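Local coordinates for lipase-esterase related protein (Clostridium acetobutylicum, PDB 3E0X), which is of unknown function but has the alpha/beta hydrolase fold and probably acts as a hydrolase, perhaps of the lipase or esterase kind, at residues F121-K126 against V204-I209; I149-S154 against L230-K235; A196-L201 against T224-L229. One frame throughout, in Å; residues are numbered along the deposited sequence.

Contact 1 of 3, residues F121-K126 against V204-I209; sequences FDKLDK and VEYSEI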
ATOM      1  N   PHE A 121       6.017  -5.307  11.075  1.00 11.78           N
ATOM      2  CA  PHE A 121       5.912  -6.626  10.460  1.00 11.89           C
ATOM      3  C   PHE A 121       6.852  -7.582  11.180  1.00 12.61           C
ATOM      4  O   PHE A 121       7.713  -8.208  10.560  1.00 13.20           O
ATOM      5  CB  PHE A 121       6.226  -6.536   8.961  1.00 12.64           C
ATOM      6  CG  PHE A 121       5.347  -5.551   8.225  1.00 11.87           C
ATOM      7  CD1 PHE A 121       4.078  -5.914   7.768  1.00 12.33           C
ATOM      8  CD2 PHE A 121       5.781  -4.248   8.029  1.00 11.27           C
ATOM      9  CE1 PHE A 121       3.261  -4.982   7.109  1.00 12.96           C
ATOM     10  CE2 PHE A 121       4.963  -3.309   7.361  1.00 12.71           C
ATOM     11  CZ  PHE A 121       3.706  -3.682   6.890  1.00 12.45           C
ATOM     12  N   ASP A 122       6.658  -7.718  12.490  1.00 13.28           N
ATOM     13  CA  ASP A 122       7.621  -8.420  13.348  1.00 13.72           C
ATOM     14  C   ASP A 122       7.576  -9.935  13.277  1.00 13.59           C
ATOM     15  O   ASP A 122       8.450 -10.588  13.836  1.00 14.01           O
ATOM     16  CB  ASP A 122       7.461  -7.941  14.796  1.00 14.67           C
ATOM     17  CG  ASP A 122       6.050  -8.103  15.300  1.00 15.44           C
ATOM     18  OD1 ASP A 122       5.160  -7.461  14.736  1.00 15.49           O
ATOM     19  OD2 ASP A 122       5.809  -8.888  16.245  1.00 19.32           O
ATOM     20  N   LYS A 123       6.573 -10.485  12.599  1.00 13.14           N
ATOM     21  CA  LYS A 123       6.431 -11.930  12.527  1.00 12.65           C
ATOM     22  C   LYS A 123       6.693 -12.505  11.128  1.00 13.03           C
ATOM     23  O   LYS A 123       6.405 -13.676  10.874  1.00 13.61           O
ATOM     24  CB  LYS A 123       5.079 -12.381  13.082  1.00 14.02           C
ATOM     25  CG  LYS A 123       4.924 -12.114  14.565  1.00 16.87           C
ATOM     26  CD  LYS A 123       3.769 -12.859  15.143  1.00 17.57           C
ATOM     27  CE  LYS A 123       3.574 -12.445  16.608  1.00 18.91           C
ATOM     28  NZ  LYS A 123       2.313 -13.023  17.155  1.00 22.94           N
ATOM     29  N   LEU A 124       7.280 -11.701  10.251  1.00 12.14           N
ATOM     30  CA  LEU A 124       7.648 -12.189   8.925  1.00 11.75           C
ATOM     31  C   LEU A 124       8.423 -13.495   9.042  1.00 11.96           C
ATOM     32  O   LEU A 124       9.322 -13.630   9.871  1.00 13.51           O
ATOM     33  CB  LEU A 124       8.478 -11.151   8.182  1.00 11.93           C
ATOM     34  CG  LEU A 124       7.711  -9.929   7.651  1.00 11.92           C
ATOM     35  CD1 LEU A 124       8.651  -8.794   7.259  1.00 13.34           C
ATOM     36  CD2 LEU A 124       6.787 -10.273   6.474  1.00 13.77           C
ATOM     37  N   ASP A 125       8.076 -14.447   8.177  1.00 11.41           N
ATOM     38  CA  ASP A 125       8.636 -15.794   8.276  1.00 11.87           C
ATOM     39  C   ASP A 125      10.169 -15.749   8.378  1.00 12.10           C
ATOM     40  O   ASP A 125      10.855 -15.131   7.544  1.00 11.98           O
ATOM     41  CB  ASP A 125       8.219 -16.620   7.047  1.00 12.30           C
ATOM     42  CG  ASP A 125       8.695 -18.049   7.136  1.00 14.28           C
ATOM     43  OD1 ASP A 125       7.974 -18.883   7.742  1.00 19.06           O
ATOM     44  OD2 ASP A 125       9.785 -18.357   6.589  1.00 15.36           O
ATOM     45  N   LYS A 126      10.711 -16.390   9.412  1.00 12.53           N
ATOM     46  CA  LYS A 126      12.117 -16.264   9.707  1.00 13.48           C
ATOM     47  C   LYS A 126      12.987 -16.861   8.620  1.00 12.31           C
ATOM     48  O   LYS A 126      13.987 -16.262   8.254  1.00 13.09           O
ATOM     49  CB  LYS A 126      12.482 -16.901  11.062  1.00 15.09           C
ATOM     50  CG  LYS A 126      11.713 -16.346  12.276  1.00 17.57           C
ATOM     51  CD  LYS A 126      11.689 -14.820  12.352  1.00 21.88           C
ATOM     52  CE  LYS A 126      10.683 -14.381  13.436  1.00 23.26           C
ATOM     53  NZ  LYS A 126      10.601 -12.903  13.671  1.00 25.76           N
ATOM     54  N   VAL A 204      -3.346 -10.827   9.788  1.00 10.59           N
ATOM     55  CA  VAL A 204      -4.510 -10.085  10.243  1.00 11.70           C
ATOM     56  C   VAL A 204      -4.180  -9.367  11.577  1.00 11.27           C
ATOM     57  O   VAL A 204      -4.666  -8.254  11.850  1.00 11.18           O
ATOM     58  CB  VAL A 204      -5.767 -10.977  10.291  1.00 12.06           C
ATOM     59  CG1 VAL A 204      -5.558 -12.175  11.188  1.00 12.59           C
ATOM     60  CG2 VAL A 204      -6.978 -10.169  10.704  1.00 14.17           C
ATOM     61  N   GLU A 205      -3.346  -9.977  12.408  1.00 10.77           N
ATOM     62  CA  GLU A 205      -3.009  -9.327  13.688  1.00 11.23           C
ATOM     63  C   GLU A 205      -2.374  -7.946  13.533  1.00 11.46           C
ATOM     64  O   GLU A 205      -2.558  -7.070  14.388  1.00 12.68           O
ATOM     65  CB  GLU A 205      -2.174 -10.218  14.590  1.00 11.38           C
ATOM     66  CG  GLU A 205      -0.794 -10.521  14.075  1.00 12.06           C
ATOM     67  CD  GLU A 205      -0.173 -11.686  14.834  1.00 15.27           C
ATOM     68  OE1 GLU A 205       0.655 -11.418  15.736  1.00 16.28           O
ATOM     69  OE2 GLU A 205      -0.566 -12.859  14.568  1.00 16.84           O
ATOM     70  N   TYR A 206      -1.679  -7.723  12.417  1.00 10.93           N
ATOM     71  CA  TYR A 206      -1.091  -6.401  12.180  1.00 10.28           C
ATOM     72  C   TYR A 206      -2.194  -5.360  11.973  1.00 10.58           C
ATOM     73  O   TYR A 206      -2.068  -4.213  12.402  1.00 11.41           O
ATOM     74  CB  TYR A 206      -0.179  -6.414  10.965  1.00 10.84           C
ATOM     75  CG  TYR A 206       0.981  -7.379  11.004  1.00 11.02           C
ATOM     76  CD1 TYR A 206       1.558  -7.828  12.214  1.00 11.41           C
ATOM     77  CD2 TYR A 206       1.543  -7.803   9.811  1.00 11.29           C
ATOM     78  CE1 TYR A 206       2.643  -8.700  12.201  1.00 11.48           C
ATOM     79  CE2 TYR A 206       2.621  -8.662   9.788  1.00 12.24           C
ATOM     80  CZ  TYR A 206       3.168  -9.112  10.986  1.00 11.57           C
ATOM     81  OH  TYR A 206       4.261  -9.959  10.975  1.00 12.18           O
ATOM     82  N   SER A 207      -3.260  -5.743  11.288  1.00 11.02           N
ATOM     83  CA  SER A 207      -4.397  -4.857  11.051  1.00 10.47           C
ATOM     84  C   SER A 207      -5.208  -4.644  12.330  1.00 11.55           C
ATOM     85  O   SER A 207      -5.766  -3.551  12.555  1.00 11.64           O
ATOM     86  CB  SER A 207      -5.251  -5.402   9.916  1.00 10.83           C
ATOM     87  OG  SER A 207      -4.651  -5.105   8.651  1.00 11.03           O
ATOM     88  N   GLU A 208      -5.255  -5.675  13.174  1.00 11.02           N
ATOM     89  CA  GLU A 208      -5.927  -5.525  14.479  1.00 11.02           C
ATOM     90  C   GLU A 208      -5.199  -4.488  15.355  1.00 11.47           C
ATOM     91  O   GLU A 208      -5.827  -3.751  16.122  1.00 12.87           O
ATOM     92  CB  GLU A 208      -6.045  -6.875  15.201  1.00 12.25           C
ATOM     93  CG  GLU A 208      -7.033  -7.829  14.537  1.00 13.05           C
ATOM     94  CD  GLU A 208      -8.500  -7.635  14.952  1.00 18.71           C
ATOM     95  OE1 GLU A 208      -8.831  -6.604  15.585  1.00 22.23           O
ATOM     96  OE2 GLU A 208      -9.339  -8.520  14.635  1.00 21.21           O
ATOM     97  N   ILE A 209      -3.875  -4.445  15.273  1.00 11.65           N
ATOM     98  CA  ILE A 209      -3.124  -3.443  16.023  1.00 10.95           C
ATOM     99  C   ILE A 209      -3.465  -2.031  15.516  1.00 11.63           C
ATOM    100  O   ILE A 209      -3.653  -1.107  16.308  1.00 11.91           O
ATOM    101  CB  ILE A 209      -1.589  -3.723  15.973  1.00 11.56           C
ATOM    102  CG1 ILE A 209      -1.244  -4.949  16.846  1.00 13.19           C
ATOM    103  CG2 ILE A 209      -0.815  -2.509  16.407  1.00 13.60           C
ATOM    104  CD1 ILE A 209       0.116  -5.459  16.582  1.00 15.93           C
TER

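Contact 2 of 3, residues I149-S154 against L230-K235; sequences IDNPLS and LVVNAK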
ATOM      1  N   ILE A 149      -1.127 -18.711  -8.593  1.00 14.29           N
ATOM      2  CA  ILE A 149      -1.537 -17.988  -9.793  1.00 14.57           C
ATOM      3  C   ILE A 149      -2.598 -18.712 -10.630  1.00 15.70           C
ATOM      4  O   ILE A 149      -2.788 -18.397 -11.802  1.00 16.33           O
ATOM      5  CB  ILE A 149      -0.315 -17.607 -10.672  1.00 14.75           C
ATOM      6  CG1 ILE A 149       0.677 -18.779 -10.848  1.00 14.44           C
ATOM      7  CG2 ILE A 149       0.413 -16.403 -10.057  1.00 15.25           C
ATOM      8  CD1 ILE A 149       0.105 -20.062 -11.540  1.00 16.46           C
ATOM      9  N   ASP A 150      -3.302 -19.648 -10.011  1.00 17.03           N
ATOM     10  CA  ASP A 150      -4.371 -20.344 -10.703  1.00 18.42           C
ATOM     11  C   ASP A 150      -5.504 -19.402 -11.130  1.00 18.27           C
ATOM     12  O   ASP A 150      -6.100 -19.579 -12.195  1.00 19.60           O
ATOM     13  CB  ASP A 150      -4.930 -21.455  -9.822  1.00 19.41           C
ATOM     14  CG  ASP A 150      -3.874 -22.411  -9.378  1.00 23.36           C
ATOM     15  OD1 ASP A 150      -3.612 -23.360 -10.141  1.00 27.46           O
ATOM     16  OD2 ASP A 150      -3.291 -22.210  -8.272  1.00 26.57           O
ATOM     17  N   ASN A 151      -5.823 -18.426 -10.284  1.00 17.91           N
ATOM     18  CA  ASN A 151      -6.799 -17.401 -10.666  1.00 17.05           C
ATOM     19  C   ASN A 151      -6.165 -16.579 -11.795  1.00 17.18           C
ATOM     20  O   ASN A 151      -5.067 -16.052 -11.628  1.00 16.48           O
ATOM     21  CB  ASN A 151      -7.116 -16.536  -9.444  1.00 17.49           C
ATOM     22  CG  ASN A 151      -8.244 -15.549  -9.693  1.00 17.74           C
ATOM     23  OD1 ASN A 151      -8.308 -14.901 -10.737  1.00 19.48           O
ATOM     24  ND2 ASN A 151      -9.146 -15.424  -8.713  1.00 19.69           N
ATOM     25  N   PRO A 152      -6.820 -16.494 -12.964  1.00 17.47           N
ATOM     26  CA  PRO A 152      -6.159 -15.824 -14.096  1.00 17.54           C
ATOM     27  C   PRO A 152      -5.774 -14.362 -13.780  1.00 17.49           C
ATOM     28  O   PRO A 152      -4.788 -13.860 -14.306  1.00 17.25           O
ATOM     29  CB  PRO A 152      -7.216 -15.883 -15.216  1.00 18.41           C
ATOM     30  CG  PRO A 152      -8.485 -16.187 -14.543  1.00 18.55           C
ATOM     31  CD  PRO A 152      -8.165 -16.990 -13.325  1.00 18.08           C
ATOM     32  N   LEU A 153      -6.558 -13.705 -12.934  1.00 16.82           N
ATOM     33  CA  LEU A 153      -6.214 -12.337 -12.518  1.00 16.12           C
ATOM     34  C   LEU A 153      -4.894 -12.338 -11.759  1.00 15.23           C
ATOM     35  O   LEU A 153      -4.048 -11.460 -11.948  1.00 15.19           O
ATOM     36  CB  LEU A 153      -7.312 -11.740 -11.620  1.00 16.91           C
ATOM     37  CG  LEU A 153      -8.676 -11.534 -12.289  1.00 18.95           C
ATOM     38  CD1 LEU A 153      -9.732 -11.233 -11.259  1.00 20.79           C
ATOM     39  CD2 LEU A 153      -8.589 -10.435 -13.333  1.00 18.22           C
ATOM     40  N   SER A 154      -4.723 -13.347 -10.911  1.00 14.06           N
ATOM     41  CA  SER A 154      -3.507 -13.445 -10.129  1.00 13.15           C
ATOM     42  C   SER A 154      -2.320 -13.668 -11.044  1.00 13.44           C
ATOM     43  O   SER A 154      -1.259 -13.063 -10.853  1.00 13.20           O
ATOM     44  CB  SER A 154      -3.636 -14.549  -9.086  1.00 12.97           C
ATOM     45  OG  SER A 154      -4.620 -14.176  -8.119  1.00 14.17           O
ATOM     46  N   LEU A 230      -6.589  -7.689  -3.133  1.00  9.86           N
ATOM     47  CA  LEU A 230      -6.903  -6.490  -3.954  1.00 10.09           C
ATOM     48  C   LEU A 230      -7.044  -6.797  -5.448  1.00 10.58           C
ATOM     49  O   LEU A 230      -7.447  -5.912  -6.228  1.00 11.22           O
ATOM     50  CB  LEU A 230      -5.842  -5.375  -3.764  1.00 11.06           C
ATOM     51  CG  LEU A 230      -4.514  -5.485  -4.551  1.00 11.21           C
ATOM     52  CD1 LEU A 230      -3.712  -4.195  -4.389  1.00 11.13           C
ATOM     53  CD2 LEU A 230      -3.645  -6.704  -4.222  1.00 10.51           C
ATOM     54  N   VAL A 231      -6.623  -8.009  -5.845  1.00 10.52           N
ATOM     55  CA  VAL A 231      -6.707  -8.450  -7.234  1.00 11.03           C
ATOM     56  C   VAL A 231      -7.882  -9.413  -7.406  1.00 11.31           C
ATOM     57  O   VAL A 231      -8.726  -9.218  -8.293  1.00 12.80           O
ATOM     58  CB  VAL A 231      -5.388  -9.142  -7.671  1.00 11.17           C
ATOM     59  CG1 VAL A 231      -5.606  -9.993  -8.918  1.00 12.55           C
ATOM     60  CG2 VAL A 231      -4.327  -8.102  -7.894  1.00 12.07           C
ATOM     61  N   VAL A 232      -7.966 -10.423  -6.545  1.00 10.33           N
ATOM     62  CA  VAL A 232      -9.004 -11.449  -6.706  1.00 11.26           C
ATOM     63  C   VAL A 232     -10.366 -11.026  -6.151  1.00 11.07           C
ATOM     64  O   VAL A 232     -11.402 -11.594  -6.536  1.00 11.65           O
ATOM     65  CB  VAL A 232      -8.590 -12.814  -6.107  1.00 11.48           C
ATOM     66  CG1 VAL A 232      -7.301 -13.284  -6.756  1.00 13.11           C
ATOM     67  CG2 VAL A 232      -8.422 -12.740  -4.598  1.00 12.57           C
ATOM     68  N   ASN A 233     -10.366 -10.057  -5.239  1.00 10.33           N
ATOM     69  CA  ASN A 233     -11.638  -9.516  -4.745  1.00 10.35           C
ATOM     70  C   ASN A 233     -11.587  -8.001  -4.767  1.00 10.48           C
ATOM     71  O   ASN A 233     -11.930  -7.333  -3.790  1.00 10.16           O
ATOM     72  CB  ASN A 233     -11.984 -10.045  -3.335  1.00 10.48           C
ATOM     73  CG  ASN A 233     -13.460  -9.848  -2.978  1.00 11.04           C
ATOM     74  OD1 ASN A 233     -14.232  -9.268  -3.763  1.00 12.51           O
ATOM     75  ND2 ASN A 233     -13.875 -10.386  -1.817  1.00 12.47           N
ATOM     76  N   ALA A 234     -11.149  -7.473  -5.901  1.00 10.21           N
ATOM     77  CA  ALA A 234     -11.093  -6.021  -6.069  1.00 10.76           C
ATOM     78  C   ALA A 234     -12.465  -5.377  -5.852  1.00 11.45           C
ATOM     79  O   ALA A 234     -12.568  -4.295  -5.266  1.00 11.55           O
ATOM     80  CB  ALA A 234     -10.570  -5.676  -7.442  1.00 12.01           C
ATOM     81  N   LYS A 235     -13.522  -6.027  -6.321  1.00 10.99           N
ATOM     82  CA  LYS A 235     -14.868  -5.469  -6.169  1.00 11.93           C
ATOM     83  C   LYS A 235     -15.233  -5.347  -4.689  1.00 11.28           C
ATOM     84  O   LYS A 235     -15.767  -4.323  -4.262  1.00 12.14           O
ATOM     85  CB  LYS A 235     -15.883  -6.326  -6.919  1.00 12.61           C
ATOM     86  CG  LYS A 235     -17.300  -5.767  -6.899  1.00 14.43           C
ATOM     87  CD  LYS A 235     -18.284  -6.689  -7.639  1.00 15.90           C
ATOM     88  CE  LYS A 235     -19.628  -5.987  -7.762  1.00 22.23           C
ATOM     89  NZ  LYS A 235     -20.724  -6.863  -8.280  1.00 25.86           N
TER
HETATM   90  O   HOH W   1     -11.688 -13.967  -7.915  1.00 18.93           O

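Contact 3 of 3, residues A196-L201 against T224-L229; sequences AKDELL and TGKHFL. With OXE (ortho-xylene), chain C.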
ATOM      1  N   ALA A 196      -7.209  -9.923   4.487  1.00  9.65           N
ATOM      2  CA  ALA A 196      -7.764 -11.278   4.470  1.00 10.37           C
ATOM      3  C   ALA A 196      -7.244 -12.072   5.672  1.00 11.56           C
ATOM      4  O   ALA A 196      -6.030 -12.043   5.990  1.00 11.27           O
ATOM      5  CB  ALA A 196      -7.366 -11.960   3.179  1.00 11.17           C
ATOM      6  N   LYS A 197      -8.158 -12.802   6.315  1.00 12.03           N
ATOM      7  CA  LYS A 197      -7.835 -13.584   7.498  1.00 12.27           C
ATOM      8  C   LYS A 197      -6.757 -14.627   7.227  1.00 12.70           C
ATOM      9  O   LYS A 197      -5.943 -14.930   8.120  1.00 13.05           O
ATOM     10  CB  LYS A 197      -9.109 -14.255   8.027  1.00 13.68           C
ATOM     11  CG  LYS A 197      -8.924 -15.110   9.289  1.00 15.95           C
ATOM     12  CD  LYS A 197     -10.267 -15.719   9.656  1.00 20.89           C
ATOM     13  CE  LYS A 197     -10.109 -16.761  10.771  1.00 23.86           C
ATOM     14  NZ  LYS A 197     -11.360 -17.556  10.931  1.00 27.06           N
ATOM     15  N   ASP A 198      -6.734 -15.160   6.006  1.00 12.45           N
ATOM     16  CA  ASP A 198      -5.785 -16.207   5.662  1.00 13.24           C
ATOM     17  C   ASP A 198      -4.397 -15.697   5.260  1.00 12.58           C
ATOM     18  O   ASP A 198      -3.551 -16.481   4.824  1.00 13.85           O
ATOM     19  CB  ASP A 198      -6.389 -17.147   4.599  1.00 13.06           C
ATOM     20  CG  ASP A 198      -6.806 -16.439   3.321  1.00 14.09           C
ATOM     21  OD1 ASP A 198      -6.725 -15.209   3.250  1.00 13.56           O
ATOM     22  OD2 ASP A 198      -7.196 -17.129   2.340  1.00 16.73           O
ATOM     23  N   GLU A 199      -4.119 -14.403   5.437  1.00 12.35           N
ATOM     24  CA  GLU A 199      -2.753 -13.903   5.203  1.00 11.34           C
ATOM     25  C   GLU A 199      -1.673 -14.675   5.928  1.00 11.49           C
ATOM     26  O   GLU A 199      -1.806 -14.952   7.137  1.00 12.33           O
ATOM     27  CB  GLU A 199      -2.627 -12.458   5.674  1.00 12.20           C
ATOM     28  CG  GLU A 199      -3.123 -11.467   4.661  1.00 11.67           C
ATOM     29  CD  GLU A 199      -2.054 -11.024   3.690  1.00 11.62           C
ATOM     30  OE1 GLU A 199      -2.361 -10.117   2.888  1.00 11.68           O
ATOM     31  OE2 GLU A 199      -0.922 -11.584   3.707  1.00 11.73           O
ATOM     32  N   LEU A 200      -0.592 -14.949   5.192  1.00 12.13           N
ATOM     33  CA  LEU A 200       0.669 -15.423   5.746  1.00 12.60           C
ATOM     34  C   LEU A 200       1.693 -14.308   5.882  1.00 12.98           C
ATOM     35  O   LEU A 200       2.626 -14.419   6.660  1.00 14.00           O
ATOM     36  CB  LEU A 200       1.276 -16.505   4.824  1.00 13.83           C
ATOM     37  CG  LEU A 200       0.489 -17.797   4.715  1.00 16.13           C
ATOM     38  CD1 LEU A 200       1.194 -18.678   3.706  1.00 18.87           C
ATOM     39  CD2 LEU A 200       0.394 -18.544   6.034  1.00 18.39           C
ATOM     40  N   LEU A 201       1.543 -13.253   5.089  1.00 12.50           N
ATOM     41  CA  LEU A 201       2.555 -12.212   5.004  1.00 12.77           C
ATOM     42  C   LEU A 201       2.181 -11.024   5.859  1.00 12.28           C
ATOM     43  O   LEU A 201       2.794 -10.826   6.909  1.00 12.11           O
ATOM     44  CB  LEU A 201       2.781 -11.816   3.541  1.00 12.40           C
ATOM     45  CG  LEU A 201       3.957 -10.887   3.239  1.00 11.56           C
ATOM     46  CD1 LEU A 201       5.300 -11.599   3.492  1.00 13.45           C
ATOM     47  CD2 LEU A 201       3.865 -10.408   1.790  1.00 14.04           C
ATOM     48  N   THR A 224     -11.157 -14.857   3.001  1.00 14.61           N
ATOM     49  CA  THR A 224     -10.124 -15.385   2.115  1.00 14.36           C
ATOM     50  C   THR A 224      -9.591 -14.335   1.136  1.00 14.00           C
ATOM     51  O   THR A 224     -10.110 -13.214   1.065  1.00 13.74           O
ATOM     52  CB  THR A 224     -10.673 -16.581   1.298  1.00 15.13           C
ATOM     53  OG1 THR A 224     -11.728 -16.116   0.441  1.00 16.95           O
ATOM     54  CG2 THR A 224     -11.192 -17.698   2.216  1.00 15.76           C
ATOM     55  N   GLY A 225      -8.550 -14.708   0.392  1.00 13.76           N
ATOM     56  CA  GLY A 225      -7.960 -13.841  -0.620  1.00 13.02           C
ATOM     57  C   GLY A 225      -6.441 -13.703  -0.476  1.00 12.66           C
ATOM     58  O   GLY A 225      -5.751 -13.338  -1.427  1.00 13.59           O
ATOM     59  N   LYS A 226      -5.921 -13.979   0.722  1.00 11.75           N
ATOM     60  CA  LYS A 226      -4.489 -13.850   0.992  1.00 12.10           C
ATOM     61  C   LYS A 226      -3.955 -12.489   0.504  1.00 11.09           C
ATOM     62  O   LYS A 226      -4.708 -11.503   0.529  1.00 10.99           O
ATOM     63  CB  LYS A 226      -3.729 -15.070   0.432  1.00 12.82           C
ATOM     64  CG  LYS A 226      -4.028 -16.330   1.245  1.00 13.69           C
ATOM     65  CD  LYS A 226      -3.388 -17.590   0.654  1.00 15.33           C
ATOM     66  CE  LYS A 226      -3.820 -18.843   1.441  1.00 17.63           C
ATOM     67  NZ  LYS A 226      -3.669 -20.112   0.628  1.00 24.53           N
ATOM     68  N   HIS A 227      -2.698 -12.408   0.074  1.00 10.76           N
ATOM     69  CA  HIS A 227      -2.088 -11.091  -0.151  1.00 10.69           C
ATOM     70  C   HIS A 227      -2.539 -10.453  -1.475  1.00 10.57           C
ATOM     71  O   HIS A 227      -2.293  -9.257  -1.720  1.00 10.96           O
ATOM     72  CB  HIS A 227      -0.561 -11.188  -0.049  1.00 11.06           C
ATOM     73  CG  HIS A 227       0.107  -9.893   0.258  1.00 10.53           C
ATOM     74  ND1 HIS A 227      -0.203  -9.147   1.371  1.00 11.31           N
ATOM     75  CD2 HIS A 227       1.110  -9.242  -0.375  1.00 11.48           C
ATOM     76  CE1 HIS A 227       0.553  -8.060   1.381  1.00 11.78           C
ATOM     77  NE2 HIS A 227       1.360  -8.097   0.336  1.00 13.67           N
ATOM     78  N   PHE A 228      -3.190 -11.250  -2.326  1.00 10.04           N
ATOM     79  CA  PHE A 228      -3.752 -10.723  -3.577  1.00 10.26           C
ATOM     80  C   PHE A 228      -5.247 -10.440  -3.458  1.00 10.42           C
ATOM     81  O   PHE A 228      -5.941 -10.360  -4.461  1.00 10.50           O
ATOM     82  CB  PHE A 228      -3.430 -11.650  -4.763  1.00 10.72           C
ATOM     83  CG  PHE A 228      -2.309 -11.146  -5.650  1.00  9.70           C
ATOM     84  CD1 PHE A 228      -1.322 -10.275  -5.173  1.00 11.07           C
ATOM     85  CD2 PHE A 228      -2.217 -11.610  -6.963  1.00 11.02           C
ATOM     86  CE1 PHE A 228      -0.277  -9.861  -6.008  1.00 11.21           C
ATOM     87  CE2 PHE A 228      -1.198 -11.194  -7.806  1.00 13.10           C
ATOM     88  CZ  PHE A 228      -0.217 -10.323  -7.340  1.00 10.65           C
ATOM     89  N   LEU A 229      -5.724 -10.235  -2.233  1.00 10.14           N
ATOM     90  CA  LEU A 229      -7.103  -9.798  -2.004  1.00 10.10           C
ATOM     91  C   LEU A 229      -7.490  -8.655  -2.942  1.00 10.10           C
ATOM     92  O   LEU A 229      -8.583  -8.657  -3.495  1.00 10.80           O
ATOM     93  CB  LEU A 229      -7.264  -9.342  -0.550  1.00 11.00           C
ATOM     94  CG  LEU A 229      -8.625  -8.794  -0.125  1.00 10.70           C
ATOM     95  CD1 LEU A 229      -9.725  -9.869  -0.189  1.00 11.39           C
ATOM     96  CD2 LEU A 229      -8.535  -8.193   1.296  1.00 11.31           C
TER
HETATM   97  C1  OXE C 243       4.075  -8.139  -1.609  1.00 27.92           C
HETATM   98  C2  OXE C 243       3.594  -7.385  -2.788  1.00 27.57           C
HETATM   99  C3  OXE C 243       3.426  -8.032  -4.010  1.00 28.21           C
HETATM  100  C4  OXE C 243       3.705  -9.401  -4.087  1.00 28.15           C
HETATM  101  C5  OXE C 243       4.170 -10.123  -2.981  1.00 26.84           C
HETATM  102  C6  OXE C 243       4.346  -9.504  -1.732  1.00 27.06           C
HETATM  103  C1' OXE C 243       4.223  -7.420  -0.292  1.00 22.20           C
HETATM  104  C2' OXE C 243       3.308  -5.920  -2.658  1.00 27.82           C
HETATM  105  O   HOH W   2      -4.904  -9.459   2.648  1.00 11.12           O
HETATM  106  O   HOH W   3      -7.370 -17.317  -0.374  1.00 29.62           O

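Contact 1 of 3, residues F121-K126 against V204-I209
The ammonium group of K123 and the carboxylate of E205 form a salt bridge, NZ lying 2.7 Å from OE1, on the side of that oxygen that faces OE2. Both chains are stretched out beyond CG and meet at about a right angle; K123 CD and CE also pass close to OE1. Beneath this surface pair the Y206 side chain reaches across to the type I turn from F121 to L124. Its hydroxyl accepts the backbone N-H of K123, which arrives at the ring edge near the ring plane, with N 2.9 Å from OH and a moderately bent bond of 142°; K123 CB follows at 3.3 Å from the same OH. In the alpha/beta hydrolase fold this turn leads from strand 109-115 into helix 126-133, the first of the helices inserted before strand 191-196, while helix 204-213 belongs to the core and packs on strands 191-196 and 217-222. Y206 thus joins the entrance of the helical insertion to a core helix. One face of its ring receives the edge of F121 in an offset edge-to-face pair, centroids 5.6 Å apart and planes at 88°, with F121 CD1 3.7 Å from Y206 CE2. F121 CA adds an off-centre CH-pi contact. With CG anti to its own carbonyl carbon (chi1 -56°), the buried F121 ring sets its CD1 edge against Y206 and also packs on I178 and T202. D122 touches Y206 more lightly, OD1 lying 3.8 Å from CE1, and its carboxylate makes a salt bridge with R120.

Contact 2 of 3, residues I149-S154 against L230-K235
V232 CG1 touches two polar side chains of the 149-154 segment, 3.1 Å from S154 OG and 3.4 Å from N151 ND2, which approach it from directions about 90° apart; this is the tightest spot of the contact. Beside it V231 CG1 presses against L153 CB at 3.6 Å; the methyl is held anti to the V231 backbone N (chi1 161°), which directs it at the first turn of helix 152-158. V231 and S154 are buried, V231 also resting on Y157 and S154 on F228. The N151 side is looser and takes in a water. This water accepts from N151 ND2 at 3.0 Å and donates to V232 O at 2.8 Å, adding a polar bridge beside the direct contact of the amide with the V232 methyl. N151 uses the other end of its amide as an N-cap: OD1 accepts the N-H of L153 at 3.1 Å, the donor tilted 17° from the carbonyl plane. One carboxamide therefore caps the start of helix 152-158 with its oxygen and turns its nitrogen to helix 229-232. With no direct hydrogen bond between the segments, the joint probably relies on van der Waals packing of the two valines and one water bridge, the cap keeping N151 oriented.

Contact 3 of 3, residues A196-L201 against T224-L229
T224 turns its side chain away from the 196-201 segment, yet its CA passes 3.4 Å from D198 OD2, and its carbonyl O lies near A196 CB. G225 comes next; its N-H makes a weak bond to D198 OD2, and a water bridges the same two atoms, accepting from G225 N and donating to D198 OD2. At K226 the backbone N-H binds D198 OD1 at 2.9 Å, meeting that oxygen on its syn side but 30° out of the carboxylate plane. With CG between its own N and carbonyl carbon (chi1 58°), D198 turns its carboxylate toward both N-H groups. The K226 chain runs extended across the carboxylate, CG 3.4 Å from D198 OD2. A second water accepts from A196 N and donates to E199 OE1 and K226 O. H227 then gives its ND1-H to E199 OE1 at 2.8 Å, nearly in the ring plane and at 162°, using the syn lone pair of OE1. E199 OE2 accepts from L201 N and T202 N, which fixes the carboxylate's rotation. L201 CD2 lies over one face of the imidazole, 3.8 Å from its centroid, and the ortho-xylene methyl C1' lies at the ring edge near H227 NE2. L229 packs its CD2 on A196, 4.4 Å from CB. The two loops follow the adjacent parallel strands 191-196 and 217-222, where alpha/beta hydrolases carry their acid and histidine, and the E199-H227 pair is consistent with that layout; L201 packs on C145 of helix 139-146, and F228 on both that helix and helix 152-158.

Contact 3 lies between the other two, its centre about 12 Å from that of contact 1 and about 11 Å from that of contact 2, whereas contacts 1 and 2 do not touch and their nearest atoms stay about 12 Å apart. L201 makes the closest link to contact 1: its CD1 packs 3.6 Å from L124 CD2, and its carbonyl O lies 3.6 Å from Y206 CE2. Toward contact 2, F228 CE2 packs 3.6 Å from S154 O. Only contact 3 supplies residues of the ortho-xylene pocket, L201 and H227; L124 and V231 stand back at about 8 Å and 9 Å between side chain and ligand, so contacts 1 and 2 belong to its surroundings.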